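Local coordinates for protein RNA-directed RNA polymerase (Infectious pancreatic necrosis virus, PDB 3ZED) that probably copies the viral RNA genome as an RNA-dependent RNA polymerase, joining ribonucleoside triphosphates into RNA, and also occurs covalently attached to the genomic RNA, at residues B[423-428]-B[698-703]; B[203-208]-B[479-484]; B[199-204]-B[419-424]. One frame throughout, in Å; residues are numbered along the deposited sequence.

Contact 1 of 3, residues B[423-428]-B[698-703]; sequences LTRGWT and TPRSPK. With K (potassium ion), chain L.
Arg-700 reaches from the loop 698-703 to the last turn of helix 412-426. Its NH2 lies 3.0 Å from Arg-425 O. The hydrogen bond is weak, because the N-H...O angle is only 121°. The methyl CG2 of Thr-428 meets the same nitrogen at 3.4 Å, obliquely to the guanidinium. CA of Arg-425 lies 3.8 Å above the guanidinium plane of Arg-700, toward its rim. The Arg-700 chain turns at chi2 (-108°) and then runs straight, which delivers the guanidinium to the backbone of that turn.

Arg-425 touches Arg-700 along its aliphatic part, CG to NE at 3.9 Å. Its chain bends at CB-CG and takes its own guanidinium elsewhere. There NH1 donates to Thr-424 OG1 at 3.1 Å, in the guanidinium plane and nearly straight (169°). NE and NH2 form salt bridges to Glu-202 and Glu-195. With all three nitrogens bonded, the group is probably fixed in its rotation. The NE atoms of Arg-425 and Arg-700 are 5.4 Å apart, and the nearby carboxylate of Glu-202 probably eases the like charges.

The base of Arg-700 is tied to a potassium ion. Thr-698 OG1 donates to Arg-700 O at 2.8 Å and also binds the metal. The carbonyl oxygens of Ser-701 and Pro-702 and a water join it. Gln-203 and Lys-704 complete the site.

The contact thus joins the C-terminal part of the chain to a palm helix. Helix 194-204 packs against both arginines, through Ala-198 and Lys-199 on Arg-425 and Glu-202 on Arg-700. Trp-726 of helix 724-732 touches Thr-424 and Arg-425. Trp-427 turns to helix 326-340, where its NE1 bonds to Val-335 O.

Contact 2 of 3, residues B[203-208]-B[479-484]; sequences QTLPIN and NNHLMS. With K (potassium ion), chain L.
Helix 476-493 of the palm, whose sequence is consistent with polymerase motif B, places His-481 against Thr-204 and Leu-205 at the end of helix 194-204. The hydrogen bond runs from His-481 NE2 to Thr-204 O, 2.8 Å long. It is fairly straight at the proton (162°). The oxygen lies near the plane of the imidazole, at its edge. Seen from the carbonyl, however, the donor stands well above the peptide plane, 55° out of it. With CG of His-481 anti to its backbone nitrogen, the ring leaves its helix toward Thr-204 O.

Leu-205 approaches the same ring from over one face. Its methyl CD1 makes a CH-pi contact, 3.8 Å from the ring centroid and 18° off the normal. Leu-205 CD1 comes closest to His-481 CD2, at 3.6 Å. CB of Leu-205 is also 3.8 Å from His-481 CD2. The leucine is the first residue to leave helical backbone angles. The two side chains cross at a slant.

Ile-385 of strand 382-386 packs on both Thr-204 and His-481. Thr-204 OG1 bonds to Thr-485.

The bond requires a proton on NE2, and ND1 has a hydrogen-bond partner of its own. Carbonyls at the end of helix 194-204 would probably stabilise any positive charge on the ring. A buried carbonyl at a helix end is satisfied by a side chain, while the methyl of Leu-205 over one face limits how the ring can turn.

Contact 3 of 3, residues B[199-204]-B[419-424]; sequences KLLEQT and MYYLLT. With K (potassium ion), chain L.
Tyr-421 and Leu-201 make most of this contact, where helix 412-426 faces helix 194-204. Their CA atoms are 7.6 Å apart. Tyr-421 has CG anti to its backbone nitrogen (chi1 180°), and this sends the ring straight across to the other helix. One ring face receives CB of Leu-201. That atom stands 3.6 Å from the ring centroid and only 6° off the normal, a well-centred CH-pi contact. Farther out, Leu-201 CD1 rests on the base of the tyrosine, 3.8 Å from its CG. The leucine therefore spans the ring from its middle to its root. Leu-482 and Thr-485 of helix 476-493 also touch Leu-201.

The phenol oxygen passes close to the helix backbone, with Tyr-421 OH 3.1 Å from Leu-201 O. The hydrogen-bond partner of the hydroxyl is Leu-205 O, just beyond the helix. Ile-207, two residues further along the chain, also packs on Tyr-421, and its CG1 comes close to the hydroxyl oxygen.

Glu-202 is the third residue. Its CG lies at the edge of the ring, in plane, 4.0 Å from Tyr-421 CE1. The carboxylate is turned 54° from the ring plane. Lys-199 NZ meets Glu-202 OE1 on the syn side at 3.1 Å, a salt bridge along the same helix. OE2 faces Arg-425 NE of the other helix, so both carboxylate oxygens have cationic partners in a buried setting.

Helix 412-426 follows strand 397-403 of the palm's antiparallel sheet, whose end is consistent in sequence with polymerase motif A. Helix 194-204 packs on that helix through the inserted ring of Tyr-421.

In the fold
Helix 194-204 carries a segment of contacts 2 and 3, and reaches contact 1 through Lys-199, Glu-202 and Gln-203. The centres of contacts 2 and 3 are about 7 Å apart. Leu-205 O of contact 2 takes a probable hydrogen bond from Tyr-421 OH of contact 3 at 2.6 Å. Contacts 1 and 3 share helix 412-426, with centres also about 7 Å apart. Arg-425 NE and Glu-202 OE2 link them by a 2.8 Å salt bridge, and Ser-701 OG lies 2.8 Å from Lys-199 NZ. The potassium ion joins the loop of contact 1 to Gln-203, whose OE1 binds it at 2.8 Å. All three contacts lie away from the predicted GTP site.

Contact 1 of 3, residues B[423-428]-B[698-703]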
loop_
_atom_site.group_PDB
_atom_site.type_symbol
_atom_site.label_atom_id
_atom_site.label_comp_id
_atom_site.label_asym_id
_atom_site.label_seq_id
_atom_site.Cartn_x
_atom_site.Cartn_y
_atom_site.Cartn_z
ATOM N N LEU B 423 3.333 -17.186 -6.753
ATOM C CA LEU B 423 3.564 -18.076 -7.895
ATOM C C LEU B 423 3.153 -19.518 -7.625
ATOM O O LEU B 423 2.781 -20.196 -8.568
ATOM C CB LEU B 423 5.024 -18.027 -8.376
ATOM C CG LEU B 423 5.302 -17.094 -9.568
ATOM C CD1 LEU B 423 5.077 -15.616 -9.192
ATOM C CD2 LEU B 423 6.720 -17.288 -10.090
ATOM N N THR B 424 3.171 -19.973 -6.357
ATOM C CA THR B 424 2.779 -21.346 -6.031
ATOM C C THR B 424 1.261 -21.434 -5.747
ATOM O O THR B 424 0.623 -22.356 -6.217
ATOM C CB THR B 424 3.618 -21.924 -4.852
ATOM O OG1 THR B 424 3.480 -21.102 -3.693
ATOM C CG2 THR B 424 5.096 -22.062 -5.186
ATOM N N ARG B 425 0.692 -20.489 -4.989
ATOM C CA ARG B 425 -0.719 -20.539 -4.605
ATOM C C ARG B 425 -1.645 -19.752 -5.547
ATOM O O ARG B 425 -2.837 -20.048 -5.587
ATOM C CB ARG B 425 -0.905 -20.045 -3.145
ATOM C CG ARG B 425 -0.679 -21.109 -2.057
ATOM C CD ARG B 425 0.764 -21.582 -1.957
ATOM N NE ARG B 425 0.930 -22.530 -0.858
ATOM C CZ ARG B 425 2.051 -23.178 -0.569
ATOM N NH1 ARG B 425 3.148 -22.981 -1.290
ATOM N NH2 ARG B 425 2.086 -24.028 0.447
ATOM N N GLY B 426 -1.111 -18.772 -6.269
ATOM C CA GLY B 426 -1.905 -17.952 -7.177
ATOM C C GLY B 426 -1.775 -18.402 -8.619
ATOM O O GLY B 426 -2.715 -18.959 -9.196
ATOM N N TRP B 427 -0.574 -18.204 -9.187
ATOM C CA TRP B 427 -0.197 -18.506 -10.570
ATOM C C TRP B 427 0.006 -20.005 -10.786
ATOM O O TRP B 427 1.069 -20.452 -11.247
ATOM C CB TRP B 427 1.062 -17.698 -10.924
ATOM C CG TRP B 427 0.763 -16.226 -10.988
ATOM C CD1 TRP B 427 1.077 -15.282 -10.056
ATOM C CD2 TRP B 427 -0.007 -15.556 -11.996
ATOM N NE1 TRP B 427 0.596 -14.057 -10.445
ATOM C CE2 TRP B 427 -0.080 -14.196 -11.628
ATOM C CE3 TRP B 427 -0.633 -15.977 -13.189
ATOM C CZ2 TRP B 427 -0.753 -13.246 -12.409
ATOM C CZ3 TRP B 427 -1.319 -15.042 -13.947
ATOM C CH2 TRP B 427 -1.360 -13.691 -13.570
ATOM N N THR B 428 -1.044 -20.780 -10.484
ATOM C CA THR B 428 -1.015 -22.236 -10.626
ATOM C C THR B 428 -2.326 -22.745 -11.243
ATOM O O THR B 428 -3.399 -22.280 -10.870
ATOM C CB THR B 428 -0.708 -22.911 -9.253
ATOM O OG1 THR B 428 -0.529 -24.312 -9.442
ATOM C CG2 THR B 428 -1.810 -22.684 -8.207
ATOM N N THR B 698 -10.594 -20.851 4.694
ATOM C CA THR B 698 -9.613 -20.384 3.699
ATOM C C THR B 698 -9.544 -21.334 2.467
ATOM O O THR B 698 -9.814 -22.528 2.618
ATOM C CB THR B 698 -8.219 -20.243 4.334
ATOM O OG1 THR B 698 -7.854 -21.483 4.966
ATOM C CG2 THR B 698 -8.116 -19.052 5.302
ATOM N N PRO B 699 -9.184 -20.837 1.255
ATOM C CA PRO B 699 -9.086 -21.738 0.084
ATOM C C PRO B 699 -8.073 -22.881 0.254
ATOM O O PRO B 699 -8.357 -23.991 -0.184
ATOM C CB PRO B 699 -8.653 -20.801 -1.048
ATOM C CG PRO B 699 -9.042 -19.439 -0.597
ATOM C CD PRO B 699 -8.865 -19.443 0.881
ATOM N N ARG B 700 -6.922 -22.633 0.901
ATOM C CA ARG B 700 -5.913 -23.667 1.157
ATOM C C ARG B 700 -5.886 -24.000 2.646
ATOM O O ARG B 700 -6.119 -23.109 3.473
ATOM C CB ARG B 700 -4.521 -23.252 0.667
ATOM C CG ARG B 700 -4.494 -22.688 -0.740
ATOM C CD ARG B 700 -3.860 -23.616 -1.759
ATOM N NE ARG B 700 -3.964 -23.029 -3.091
ATOM C CZ ARG B 700 -3.538 -23.592 -4.219
ATOM N NH1 ARG B 700 -2.959 -24.793 -4.196
ATOM N NH2 ARG B 700 -3.697 -22.965 -5.377
ATOM N N SER B 701 -5.625 -25.294 2.985
ATOM C CA SER B 701 -5.629 -25.847 4.358
ATOM C C SER B 701 -6.860 -25.287 5.127
ATOM O O SER B 701 -6.680 -24.564 6.115
ATOM C CB SER B 701 -4.318 -25.541 5.083
ATOM O OG SER B 701 -3.197 -26.019 4.358
ATOM N N PRO B 702 -8.102 -25.524 4.606
ATOM C CA PRO B 702 -9.291 -24.923 5.227
ATOM C C PRO B 702 -9.542 -25.306 6.683
ATOM O O PRO B 702 -9.968 -24.452 7.465
ATOM C CB PRO B 702 -10.451 -25.426 4.357
ATOM C CG PRO B 702 -9.844 -25.914 3.099
ATOM C CD PRO B 702 -8.468 -26.353 3.431
ATOM N N LYS B 703 -9.309 -26.574 7.040
ATOM C CA LYS B 703 -9.583 -27.087 8.380
ATOM C C LYS B 703 -8.514 -26.683 9.389
ATOM O O LYS B 703 -8.767 -26.749 10.592
ATOM C CB LYS B 703 -9.734 -28.617 8.351
HETATM K K K L . -8.020 -22.535 7.554
HETATM O O HOH W 1 -10.377 -21.131 7.768
#

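Contact 2 of 3, residues B[203-208]-B[479-484]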
loop_
_atom_site.group_PDB
_atom_site.type_symbol
_atom_site.label_atom_id
_atom_site.label_comp_id
_atom_site.label_asym_id
_atom_site.label_seq_id
_atom_site.Cartn_x
_atom_site.Cartn_y
_atom_site.Cartn_z
ATOM N N GLN B 203 -3.147 -18.876 5.726
ATOM C CA GLN B 203 -4.033 -18.499 6.818
ATOM C C GLN B 203 -4.177 -16.968 6.976
ATOM O O GLN B 203 -5.311 -16.492 7.107
ATOM C CB GLN B 203 -3.553 -19.109 8.157
ATOM C CG GLN B 203 -3.366 -20.637 8.163
ATOM C CD GLN B 203 -4.563 -21.384 7.611
ATOM O OE1 GLN B 203 -5.729 -21.064 7.914
ATOM N NE2 GLN B 203 -4.298 -22.390 6.775
ATOM N N THR B 204 -3.043 -16.210 7.022
ATOM C CA THR B 204 -3.031 -14.750 7.266
ATOM C C THR B 204 -3.313 -13.943 6.001
ATOM O O THR B 204 -3.758 -12.798 6.102
ATOM C CB THR B 204 -1.704 -14.327 7.881
ATOM O OG1 THR B 204 -0.685 -14.475 6.883
ATOM C CG2 THR B 204 -1.346 -15.150 9.124
ATOM N N LEU B 205 -3.039 -14.512 4.825
ATOM C CA LEU B 205 -3.338 -13.852 3.548
ATOM C C LEU B 205 -3.898 -14.880 2.554
ATOM O O LEU B 205 -3.214 -15.234 1.590
ATOM C CB LEU B 205 -2.129 -13.090 2.964
ATOM C CG LEU B 205 -2.441 -12.122 1.813
ATOM C CD1 LEU B 205 -2.931 -10.778 2.316
ATOM C CD2 LEU B 205 -1.242 -11.916 0.970
ATOM N N PRO B 206 -5.139 -15.393 2.769
ATOM C CA PRO B 206 -5.700 -16.368 1.812
ATOM C C PRO B 206 -5.898 -15.738 0.436
ATOM O O PRO B 206 -6.368 -14.590 0.330
ATOM C CB PRO B 206 -7.041 -16.751 2.442
ATOM C CG PRO B 206 -7.398 -15.608 3.345
ATOM C CD PRO B 206 -6.083 -15.123 3.875
ATOM N N ILE B 207 -5.459 -16.448 -0.607
ATOM C CA ILE B 207 -5.582 -15.950 -1.974
ATOM C C ILE B 207 -6.263 -16.976 -2.870
ATOM O O ILE B 207 -6.206 -18.180 -2.609
ATOM C CB ILE B 207 -4.216 -15.507 -2.593
ATOM C CG1 ILE B 207 -3.186 -16.683 -2.673
ATOM C CG2 ILE B 207 -3.663 -14.250 -1.906
ATOM C CD1 ILE B 207 -1.939 -16.480 -3.561
ATOM N N ASN B 208 -6.875 -16.488 -3.947
ATOM C CA ASN B 208 -7.423 -17.331 -5.001
ATOM C C ASN B 208 -6.496 -17.234 -6.189
ATOM O O ASN B 208 -5.588 -16.395 -6.192
ATOM C CB ASN B 208 -8.839 -16.894 -5.380
ATOM C CG ASN B 208 -9.867 -17.319 -4.394
ATOM O OD1 ASN B 208 -10.023 -18.512 -4.112
ATOM N ND2 ASN B 208 -10.603 -16.353 -3.870
ATOM N N ASN B 479 4.388 -7.138 1.193
ATOM C CA ASN B 479 5.633 -7.331 1.944
ATOM C C ASN B 479 5.454 -6.961 3.423
ATOM O O ASN B 479 5.951 -7.673 4.274
ATOM C CB ASN B 479 6.776 -6.528 1.319
ATOM C CG ASN B 479 7.157 -6.964 -0.068
ATOM O OD1 ASN B 479 6.924 -8.101 -0.468
ATOM N ND2 ASN B 479 7.789 -6.073 -0.819
ATOM N N ASN B 480 4.727 -5.882 3.722
ATOM C CA ASN B 480 4.452 -5.486 5.108
ATOM C C ASN B 480 3.565 -6.524 5.797
ATOM O O ASN B 480 3.814 -6.874 6.951
ATOM C CB ASN B 480 3.791 -4.104 5.151
ATOM C CG ASN B 480 4.755 -2.943 5.019
ATOM O OD1 ASN B 480 5.968 -3.093 5.076
ATOM N ND2 ASN B 480 4.233 -1.756 4.823
ATOM N N HIS B 481 2.549 -7.060 5.067
ATOM C CA HIS B 481 1.638 -8.085 5.594
ATOM C C HIS B 481 2.404 -9.375 5.945
ATOM O O HIS B 481 2.101 -10.009 6.958
ATOM C CB HIS B 481 0.509 -8.358 4.586
ATOM C CG HIS B 481 -0.692 -9.047 5.174
ATOM N ND1 HIS B 481 -1.797 -8.327 5.617
ATOM C CD2 HIS B 481 -0.940 -10.370 5.331
ATOM C CE1 HIS B 481 -2.682 -9.233 6.009
ATOM N NE2 HIS B 481 -2.200 -10.475 5.883
ATOM N N LEU B 482 3.413 -9.740 5.130
ATOM C CA LEU B 482 4.251 -10.912 5.394
ATOM C C LEU B 482 5.092 -10.699 6.688
ATOM O O LEU B 482 5.194 -11.610 7.521
ATOM C CB LEU B 482 5.138 -11.225 4.179
ATOM C CG LEU B 482 6.302 -12.243 4.339
ATOM C CD1 LEU B 482 5.847 -13.531 5.011
ATOM C CD2 LEU B 482 6.792 -12.646 2.996
ATOM N N MET B 483 5.664 -9.508 6.857
ATOM C CA MET B 483 6.448 -9.182 8.059
ATOM C C MET B 483 5.585 -9.264 9.320
ATOM O O MET B 483 6.019 -9.869 10.301
ATOM C CB MET B 483 7.136 -7.830 7.927
ATOM C CG MET B 483 8.252 -7.860 6.901
ATOM S SD MET B 483 9.274 -6.377 6.905
ATOM C CE MET B 483 8.138 -5.182 6.212
ATOM N N SER B 484 4.335 -8.756 9.262
ATOM C CA SER B 484 3.408 -8.851 10.400
ATOM C C SER B 484 3.033 -10.303 10.680
ATOM O O SER B 484 2.912 -10.676 11.842
ATOM C CB SER B 484 2.150 -8.028 10.149
ATOM O OG SER B 484 2.474 -6.651 10.128
HETATM K K K L . -8.020 -22.535 7.554
HETATM O O HOH W 1 -10.377 -21.131 7.768
#

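Contact 3 of 3, residues B[199-204]-B[419-424]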
loop_
_atom_site.group_PDB
_atom_site.type_symbol
_atom_site.label_atom_id
_atom_site.label_comp_id
_atom_site.label_asym_id
_atom_site.label_seq_id
_atom_site.Cartn_x
_atom_site.Cartn_y
_atom_site.Cartn_z
ATOM N N LYS B 199 2.679 -21.554 4.109
ATOM C CA LYS B 199 1.681 -22.221 4.952
ATOM C C LYS B 199 1.063 -21.220 5.949
ATOM O O LYS B 199 -0.124 -21.323 6.251
ATOM C CB LYS B 199 2.292 -23.429 5.694
ATOM C CG LYS B 199 2.717 -24.599 4.792
ATOM C CD LYS B 199 1.598 -25.188 3.909
ATOM C CE LYS B 199 0.559 -25.951 4.695
ATOM N NZ LYS B 199 -0.511 -26.483 3.822
ATOM N N LEU B 200 1.856 -20.241 6.436
ATOM C CA LEU B 200 1.353 -19.211 7.344
ATOM C C LEU B 200 0.477 -18.244 6.554
ATOM O O LEU B 200 -0.634 -17.935 6.980
ATOM C CB LEU B 200 2.492 -18.452 8.045
ATOM C CG LEU B 200 3.379 -19.220 9.029
ATOM C CD1 LEU B 200 4.631 -18.427 9.343
ATOM C CD2 LEU B 200 2.636 -19.558 10.328
ATOM N N LEU B 201 0.952 -17.825 5.359
ATOM C CA LEU B 201 0.236 -16.907 4.473
ATOM C C LEU B 201 -1.049 -17.518 3.957
ATOM O O LEU B 201 -1.968 -16.780 3.657
ATOM C CB LEU B 201 1.119 -16.435 3.306
ATOM C CG LEU B 201 2.277 -15.514 3.684
ATOM C CD1 LEU B 201 3.322 -15.480 2.597
ATOM C CD2 LEU B 201 1.770 -14.096 4.064
ATOM N N GLU B 202 -1.152 -18.855 3.895
ATOM C CA GLU B 202 -2.412 -19.493 3.474
ATOM C C GLU B 202 -3.529 -19.126 4.459
ATOM O O GLU B 202 -4.690 -19.018 4.070
ATOM C CB GLU B 202 -2.252 -21.006 3.398
ATOM C CG GLU B 202 -1.568 -21.497 2.131
ATOM C CD GLU B 202 -1.365 -23.003 2.054
ATOM O OE1 GLU B 202 -1.670 -23.705 3.044
ATOM O OE2 GLU B 202 -0.924 -23.485 0.986
ATOM N N GLN B 203 -3.147 -18.876 5.726
ATOM C CA GLN B 203 -4.033 -18.499 6.818
ATOM C C GLN B 203 -4.177 -16.968 6.976
ATOM O O GLN B 203 -5.311 -16.492 7.107
ATOM C CB GLN B 203 -3.553 -19.109 8.157
ATOM C CG GLN B 203 -3.366 -20.637 8.163
ATOM C CD GLN B 203 -4.563 -21.384 7.611
ATOM O OE1 GLN B 203 -5.729 -21.064 7.914
ATOM N NE2 GLN B 203 -4.298 -22.390 6.775
ATOM N N THR B 204 -3.043 -16.210 7.022
ATOM C CA THR B 204 -3.031 -14.750 7.266
ATOM C C THR B 204 -3.313 -13.943 6.001
ATOM O O THR B 204 -3.758 -12.798 6.102
ATOM C CB THR B 204 -1.704 -14.327 7.881
ATOM O OG1 THR B 204 -0.685 -14.475 6.883
ATOM C CG2 THR B 204 -1.346 -15.150 9.124
ATOM N N MET B 419 6.762 -13.526 -3.380
ATOM C CA MET B 419 6.765 -13.951 -4.795
ATOM C C MET B 419 6.575 -15.466 -4.894
ATOM O O MET B 419 5.831 -15.937 -5.762
ATOM C CB MET B 419 8.070 -13.521 -5.512
ATOM C CG MET B 419 8.069 -12.061 -5.918
ATOM S SD MET B 419 6.786 -11.676 -7.132
ATOM C CE MET B 419 7.475 -10.185 -7.866
ATOM N N TYR B 420 7.224 -16.222 -3.977
ATOM C CA TYR B 420 7.077 -17.675 -3.900
ATOM C C TYR B 420 5.596 -18.029 -3.643
ATOM O O TYR B 420 5.039 -18.872 -4.334
ATOM C CB TYR B 420 7.990 -18.242 -2.795
ATOM C CG TYR B 420 7.807 -19.725 -2.565
ATOM C CD1 TYR B 420 8.525 -20.660 -3.309
ATOM C CD2 TYR B 420 6.911 -20.198 -1.606
ATOM C CE1 TYR B 420 8.332 -22.027 -3.129
ATOM C CE2 TYR B 420 6.708 -21.563 -1.421
ATOM C CZ TYR B 420 7.431 -22.475 -2.178
ATOM O OH TYR B 420 7.250 -23.825 -1.993
ATOM N N TYR B 421 4.972 -17.372 -2.645
ATOM C CA TYR B 421 3.576 -17.594 -2.266
ATOM C C TYR B 421 2.616 -17.282 -3.425
ATOM O O TYR B 421 1.730 -18.088 -3.707
ATOM C CB TYR B 421 3.220 -16.759 -1.027
ATOM C CG TYR B 421 1.788 -16.934 -0.578
ATOM C CD1 TYR B 421 1.334 -18.153 -0.087
ATOM C CD2 TYR B 421 0.887 -15.879 -0.642
ATOM C CE1 TYR B 421 0.012 -18.327 0.310
ATOM C CE2 TYR B 421 -0.438 -16.035 -0.238
ATOM C CZ TYR B 421 -0.874 -17.265 0.224
ATOM O OH TYR B 421 -2.166 -17.417 0.645
ATOM N N LEU B 422 2.816 -16.152 -4.121
ATOM C CA LEU B 422 1.970 -15.766 -5.253
ATOM C C LEU B 422 2.103 -16.738 -6.436
ATOM O O LEU B 422 1.100 -17.081 -7.050
ATOM C CB LEU B 422 2.306 -14.341 -5.722
ATOM C CG LEU B 422 1.994 -13.162 -4.750
ATOM C CD1 LEU B 422 2.480 -11.862 -5.328
ATOM C CD2 LEU B 422 0.496 -13.022 -4.481
ATOM N N LEU B 423 3.333 -17.186 -6.753
ATOM C CA LEU B 423 3.564 -18.076 -7.895
ATOM C C LEU B 423 3.153 -19.518 -7.625
ATOM O O LEU B 423 2.781 -20.196 -8.568
ATOM C CB LEU B 423 5.024 -18.027 -8.376
ATOM C CG LEU B 423 5.302 -17.094 -9.568
ATOM C CD1 LEU B 423 5.077 -15.616 -9.192
ATOM C CD2 LEU B 423 6.720 -17.288 -10.090
ATOM N N THR B 424 3.171 -19.973 -6.357
ATOM C CA THR B 424 2.779 -21.346 -6.031
ATOM C C THR B 424 1.261 -21.434 -5.747
ATOM O O THR B 424 0.623 -22.356 -6.217
ATOM C CB THR B 424 3.618 -21.924 -4.852
ATOM O OG1 THR B 424 3.480 -21.102 -3.693
ATOM C CG2 THR B 424 5.096 -22.062 -5.186
HETATM K K K L . -8.020 -22.535 7.554
HETATM O O HOH W 1 -10.377 -21.131 7.768
#